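Local coordinates for aldehyde dehydrogenase (Staphylococcus aureus, PDB 6K10), which oxidises the carotenoid aldehyde 4,4'-diaponeurosporen-4-al to 4,4'-diaponeurosporenoic acid with NAD+, a step in the biosynthesis of the pigment staphyloxanthin, at residues 20-25 with 139-144; 262-267 with 329-334. The protein carries 1 engineered substitution. One frame throughout, in Å; residues are numbered along the deposited sequence.

Interaction 1 of 2, residues 20-25 with 139-144; sequences AFFNTQ and GNTAII
The rings of Phe21 and Phe22 both turn their edges to residues 139-144: CG2 of Thr141 lies near the plane of each, and the carbonyl oxygen of Gly139 lies in plane at the rim of Phe22. One face of the Phe21 ring carries OG1 of Thr24, offset toward the rim. The contact packs the end of helix 10-23 on the start of strand 141-145, in the sheet of the Rossmann-type coenzyme-binding domain of this aldehyde dehydrogenase.

Two successive flat, apolar rings, each with CG anti to the backbone N, are wide enough to cover the buried strand start, where a methyl is their partner. Thr141 suits its place by having two unlike branches. Thr141 CG2, anti to the carbonyl carbon, lies 3.9 Å from Phe21 CD2 and 3.8 Å from Phe22 CB. Its hydroxyl is hydrogen-bonded to those of Thr114 and Ser18, which satisfies the buried oxygen.

Gly139 ends helix 126-138 in a Schellman motif, whose positive phi a glycine adopts without strain, and its carbonyl also accepts a bond from Thr27. Phe21 O receives both Thr24 N and, at 2.6 Å, Thr24 OG1. At the polarised ring edge, Phe22 CE1 lies 3.5 Å from Gly139 O.

Interaction 2 of 2, residues 262-267 with 329-334; sequences SVKDDL and LLDHVT
A small salt-bridge network of Lys264, Asp265 and Asp331 joins the first turn of helix 264-279 to the end of strand 324-330, in the catalytic domain, whose sheet includes strands 256-260 and 348-354. The ammonium of Lys264 is shared by two carboxylates. Lys264 NZ lies 3.0 Å from Asp331 OD2, which offers its syn lone pair, on the side of the other oxygen. The same Lys264 NZ lies 2.7 Å from Asp265 OD1, which it meets from above the carboxylate plane.

Lysine fits here because its chain is long enough to span the two backbones and flexible enough to fold. It sets out extended and then bends at chi3 (67°) and chi4 (68°), which lays the methylenes beside the Asp331 carboxylate: Lys264 CD comes 3.2 Å from Asp331 OD1 while NZ turns to OD2. The Lys264 and Asp331 side chains approach from opposite directions.

The other oxygen of the carboxylate is held from the backbone. Asp331 OD1 accepts the next amide, His332 N, at 2.7 Å, a bent bond (137°) made from above the carboxylate plane, so both carboxylate oxygens have a partner. Asp331 OD2 also lies over one face of the His332 ring, 3.5 Å above its plane and toward the rim. The lysine charge probably eases the repulsion between Asp265 and Asp331.

Around the network, mostly apolar neighbours complete the packing. The side chain of Asp331 touches Ile268 on helix 264-279 and Val313 on strand 312-314, Leu329 reaches Leu271 further along the helix, and Lys264 rests on Thr353 of strand 348-354.

Overall arrangement
Interaction 1 closes before interaction 2 opens along the chain, and they lie on opposite sides of the chain's centre, with centres 53 Å apart and nearest atoms about 34 Å apart. They share no helix, strand or sheet: strand 141-145 belongs to the mixed sheet of the coenzyme-binding domain, with 104-118 and 190-194, whereas strand 324-330 belongs to that of the catalytic domain, with 348-354 and 256-260. Each therefore joins a helix to the sheet of its own domain, one by aromatic and methyl packing, the other by charge, and neither bridges the two. Both lie away from the predicted active-site residues. Near interaction 1, Asn23 and Gln25 also pack on the second subunit; no other chain of the assembly touches interaction 2.

Interaction 1 of 2, residues 20-25 with 139-144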
loop_
_atom_site.group_PDB
_atom_site.type_symbol
_atom_site.label_atom_id
_atom_site.label_comp_id
_atom_site.label_asym_id
_atom_site.label_seq_id
_atom_site.Cartn_x
_atom_site.Cartn_y
_atom_site.Cartn_z
ATOM N N ALA A 20 10.928 10.908 19.748
ATOM C CA ALA A 20 11.692 10.494 20.919
ATOM C C ALA A 20 10.901 9.515 21.775
ATOM O O ALA A 20 11.456 8.529 22.272
ATOM C CB ALA A 20 12.105 11.719 21.736
ATOM N N PHE A 21 9.599 9.760 21.950
ATOM C CA PHE A 21 8.792 8.833 22.737
ATOM C C PHE A 21 8.672 7.479 22.050
ATOM O O PHE A 21 8.705 6.438 22.717
ATOM C CB PHE A 21 7.403 9.404 23.013
ATOM C CG PHE A 21 6.558 8.513 23.882
ATOM C CD1 PHE A 21 6.872 8.330 25.219
ATOM C CD2 PHE A 21 5.472 7.835 23.356
ATOM C CE1 PHE A 21 6.107 7.501 26.020
ATOM C CE2 PHE A 21 4.703 7.005 24.153
ATOM C CZ PHE A 21 5.021 6.838 25.486
ATOM N N PHE A 22 8.516 7.466 20.722
ATOM C CA PHE A 22 8.496 6.188 20.017
ATOM C C PHE A 22 9.799 5.430 20.227
ATOM O O PHE A 22 9.796 4.203 20.373
ATOM C CB PHE A 22 8.250 6.379 18.522
ATOM C CG PHE A 22 8.231 5.083 17.760
ATOM C CD1 PHE A 22 7.119 4.259 17.803
ATOM C CD2 PHE A 22 9.345 4.663 17.049
ATOM C CE1 PHE A 22 7.106 3.053 17.123
ATOM C CE2 PHE A 22 9.338 3.459 16.369
ATOM C CZ PHE A 22 8.216 2.652 16.407
ATOM N N ASN A 23 10.924 6.148 20.248
ATOM C CA ASN A 23 12.224 5.510 20.403
ATOM C C ASN A 23 12.407 4.848 21.763
ATOM O O ASN A 23 13.346 4.063 21.922
ATOM C CB ASN A 23 13.336 6.532 20.161
ATOM C CG ASN A 23 13.465 6.914 18.698
ATOM O OD1 ASN A 23 13.037 6.172 17.813
ATOM N ND2 ASN A 23 14.058 8.073 18.436
ATOM N N THR A 24 11.540 5.132 22.739
ATOM C CA THR A 24 11.615 4.458 24.031
ATOM C C THR A 24 11.087 3.029 23.987
ATOM O O THR A 24 11.252 2.300 24.973
ATOM C CB THR A 24 10.844 5.241 25.100
ATOM O OG1 THR A 24 9.436 5.170 24.835
ATOM C CG2 THR A 24 11.280 6.698 25.121
ATOM N N GLN A 25 10.462 2.620 22.881
ATOM C CA GLN A 25 9.894 1.294 22.627
ATOM C C GLN A 25 8.614 1.030 23.411
ATOM O O GLN A 25 8.078 -0.082 23.333
ATOM C CB GLN A 25 10.887 0.156 22.921
ATOM C CG GLN A 25 12.268 0.351 22.315
ATOM C CD GLN A 25 12.248 0.312 20.803
ATOM O OE1 GLN A 25 11.852 -0.687 20.203
ATOM N NE2 GLN A 25 12.673 1.405 20.176
ATOM N N GLY A 139 0.710 0.409 17.148
ATOM C CA GLY A 139 1.863 0.708 17.972
ATOM C C GLY A 139 2.613 1.971 17.625
ATOM O O GLY A 139 3.810 2.068 17.918
ATOM N N ASN A 140 1.951 2.948 17.019
ATOM C CA ASN A 140 2.599 4.178 16.591
ATOM C C ASN A 140 2.356 5.295 17.601
ATOM O O ASN A 140 1.497 5.203 18.481
ATOM C CB ASN A 140 2.080 4.599 15.213
ATOM C CG ASN A 140 2.308 3.540 14.155
ATOM O OD1 ASN A 140 3.347 3.515 13.498
ATOM N ND2 ASN A 140 1.334 2.651 13.987
ATOM N N THR A 141 3.147 6.354 17.474
ATOM C CA THR A 141 2.780 7.659 17.998
ATOM C C THR A 141 2.139 8.452 16.866
ATOM O O THR A 141 2.276 8.107 15.690
ATOM C CB THR A 141 3.991 8.410 18.561
ATOM O OG1 THR A 141 4.868 8.782 17.489
ATOM C CG2 THR A 141 4.750 7.539 19.551
ATOM N N ALA A 142 1.423 9.516 17.222
ATOM C CA ALA A 142 0.608 10.180 16.217
ATOM C C ALA A 142 0.528 11.677 16.468
ATOM O O ALA A 142 0.522 12.139 17.612
ATOM C CB ALA A 142 -0.806 9.591 16.171
ATOM N N ILE A 143 0.456 12.423 15.369
ATOM C CA ILE A 143 0.149 13.846 15.369
ATOM C C ILE A 143 -1.074 14.043 14.485
ATOM O O ILE A 143 -1.114 13.543 13.354
ATOM C CB ILE A 143 1.337 14.689 14.869
ATOM C CG1 ILE A 143 2.483 14.634 15.880
ATOM C CG2 ILE A 143 0.914 16.126 14.623
ATOM C CD1 ILE A 143 3.734 15.340 15.418
ATOM N N ILE A 144 -2.071 14.752 15.004
ATOM C CA ILE A 144 -3.358 14.918 14.340
ATOM C C ILE A 144 -3.505 16.370 13.919
ATOM O O ILE A 144 -3.234 17.283 14.708
ATOM C CB ILE A 144 -4.521 14.498 15.255
ATOM C CG1 ILE A 144 -4.356 13.046 15.709
ATOM C CG2 ILE A 144 -5.856 14.690 14.551
ATOM C CD1 ILE A 144 -5.184 12.700 16.928
#

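Interaction 2 of 2, residues 262-267 with 329-334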
loop_
_atom_site.group_PDB
_atom_site.type_symbol
_atom_site.label_atom_id
_atom_site.label_comp_id
_atom_site.label_asym_id
_atom_site.label_seq_id
_atom_site.Cartn_x
_atom_site.Cartn_y
_atom_site.Cartn_z
ATOM N N SER A 262 -36.639 5.606 -19.691
ATOM C CA SER A 262 -37.995 5.107 -19.497
ATOM C C SER A 262 -38.497 5.261 -18.066
ATOM O O SER A 262 -39.703 5.130 -17.834
ATOM C CB SER A 262 -38.069 3.637 -19.917
ATOM O OG SER A 262 -37.344 2.815 -19.019
ATOM N N VAL A 263 -37.616 5.529 -17.103
ATOM C CA VAL A 263 -38.039 5.583 -15.708
ATOM C C VAL A 263 -37.568 6.863 -15.032
ATOM O O VAL A 263 -37.637 6.978 -13.803
ATOM C CB VAL A 263 -37.539 4.349 -14.931
ATOM C CG1 VAL A 263 -38.183 3.076 -15.466
ATOM C CG2 VAL A 263 -36.023 4.257 -15.008
ATOM N N LYS A 264 -37.091 7.836 -15.815
ATOM C CA LYS A 264 -36.649 9.098 -15.225
ATOM C C LYS A 264 -37.770 9.776 -14.451
ATOM O O LYS A 264 -37.606 10.150 -13.285
ATOM C CB LYS A 264 -36.127 10.063 -16.289
ATOM C CG LYS A 264 -35.860 11.450 -15.685
ATOM C CD LYS A 264 -35.375 12.474 -16.689
ATOM C CE LYS A 264 -36.425 12.842 -17.722
ATOM N NZ LYS A 264 -37.557 13.597 -17.128
ATOM N N ASP A 265 -38.917 9.970 -15.103
ATOM C CA ASP A 265 -40.009 10.689 -14.458
ATOM C C ASP A 265 -40.524 9.932 -13.242
ATOM O O ASP A 265 -40.900 10.544 -12.236
ATOM C CB ASP A 265 -41.130 10.946 -15.462
ATOM C CG ASP A 265 -40.729 11.938 -16.535
ATOM O OD1 ASP A 265 -39.953 12.870 -16.226
ATOM O OD2 ASP A 265 -41.179 11.785 -17.688
ATOM N N ASP A 266 -40.540 8.598 -13.312
ATOM C CA ASP A 266 -40.879 7.806 -12.134
ATOM C C ASP A 266 -39.900 8.068 -10.999
ATOM O O ASP A 266 -40.303 8.194 -9.836
ATOM C CB ASP A 266 -40.893 6.317 -12.482
ATOM C CG ASP A 266 -42.060 5.930 -13.368
ATOM O OD1 ASP A 266 -43.130 6.565 -13.263
ATOM O OD2 ASP A 266 -41.904 4.985 -14.167
ATOM N N LEU A 267 -38.606 8.151 -11.316
ATOM C CA LEU A 267 -37.603 8.364 -10.278
ATOM C C LEU A 267 -37.749 9.738 -9.641
ATOM O O LEU A 267 -37.663 9.874 -8.415
ATOM C CB LEU A 267 -36.200 8.192 -10.857
ATOM C CG LEU A 267 -35.065 8.327 -9.842
ATOM C CD1 LEU A 267 -35.153 7.226 -8.794
ATOM C CD2 LEU A 267 -33.715 8.317 -10.538
ATOM N N LEU A 329 -33.326 18.677 -6.531
ATOM C CA LEU A 329 -33.198 17.783 -7.673
ATOM C C LEU A 329 -33.139 18.606 -8.953
ATOM O O LEU A 329 -33.858 19.601 -9.093
ATOM C CB LEU A 329 -34.374 16.804 -7.744
ATOM C CG LEU A 329 -34.694 15.982 -6.494
ATOM C CD1 LEU A 329 -35.868 15.046 -6.758
ATOM C CD2 LEU A 329 -33.479 15.201 -6.028
ATOM N N LEU A 330 -32.288 18.188 -9.886
ATOM C CA LEU A 330 -32.146 18.846 -11.179
ATOM C C LEU A 330 -32.441 17.859 -12.298
ATOM O O LEU A 330 -32.017 16.701 -12.244
ATOM C CB LEU A 330 -30.741 19.414 -11.370
ATOM C CG LEU A 330 -30.159 20.326 -10.294
ATOM C CD1 LEU A 330 -28.710 20.631 -10.630
ATOM C CD2 LEU A 330 -30.971 21.604 -10.168
ATOM N N ASP A 331 -33.153 18.327 -13.319
ATOM C CA ASP A 331 -33.498 17.524 -14.480
ATOM C C ASP A 331 -32.880 18.141 -15.730
ATOM O O ASP A 331 -32.482 19.309 -15.736
ATOM C CB ASP A 331 -35.021 17.413 -14.633
ATOM C CG ASP A 331 -35.440 16.290 -15.555
ATOM O OD1 ASP A 331 -34.570 15.496 -15.971
ATOM O OD2 ASP A 331 -36.648 16.203 -15.859
ATOM N N HIS A 332 -32.791 17.333 -16.790
ATOM C CA HIS A 332 -32.262 17.768 -18.086
ATOM C C HIS A 332 -30.820 18.262 -17.978
ATOM O O HIS A 332 -30.404 19.168 -18.705
ATOM C CB HIS A 332 -33.148 18.848 -18.716
ATOM C CG HIS A 332 -34.588 18.456 -18.839
ATOM N ND1 HIS A 332 -35.598 19.117 -18.173
ATOM C CD2 HIS A 332 -35.188 17.471 -19.549
ATOM C CE1 HIS A 332 -36.758 18.557 -18.468
ATOM N NE2 HIS A 332 -36.537 17.555 -19.301
ATOM N N VAL A 333 -30.049 17.668 -17.072
ATOM C CA VAL A 333 -28.659 18.057 -16.863
ATOM C C VAL A 333 -27.790 17.387 -17.918
ATOM O O VAL A 333 -28.041 16.242 -18.316
ATOM C CB VAL A 333 -28.216 17.686 -15.436
ATOM C CG1 VAL A 333 -26.717 17.868 -15.259
ATOM C CG2 VAL A 333 -28.979 18.518 -14.418
ATOM N N THR A 334 -26.771 18.100 -18.389
ATOM C CA THR A 334 -25.861 17.593 -19.404
ATOM C C THR A 334 -24.432 17.584 -18.881
ATOM O O THR A 334 -24.135 18.053 -17.779
ATOM C CB THR A 334 -25.920 18.436 -20.682
ATOM O OG1 THR A 334 -25.224 19.670 -20.469
ATOM C CG2 THR A 334 -27.359 18.727 -21.070
#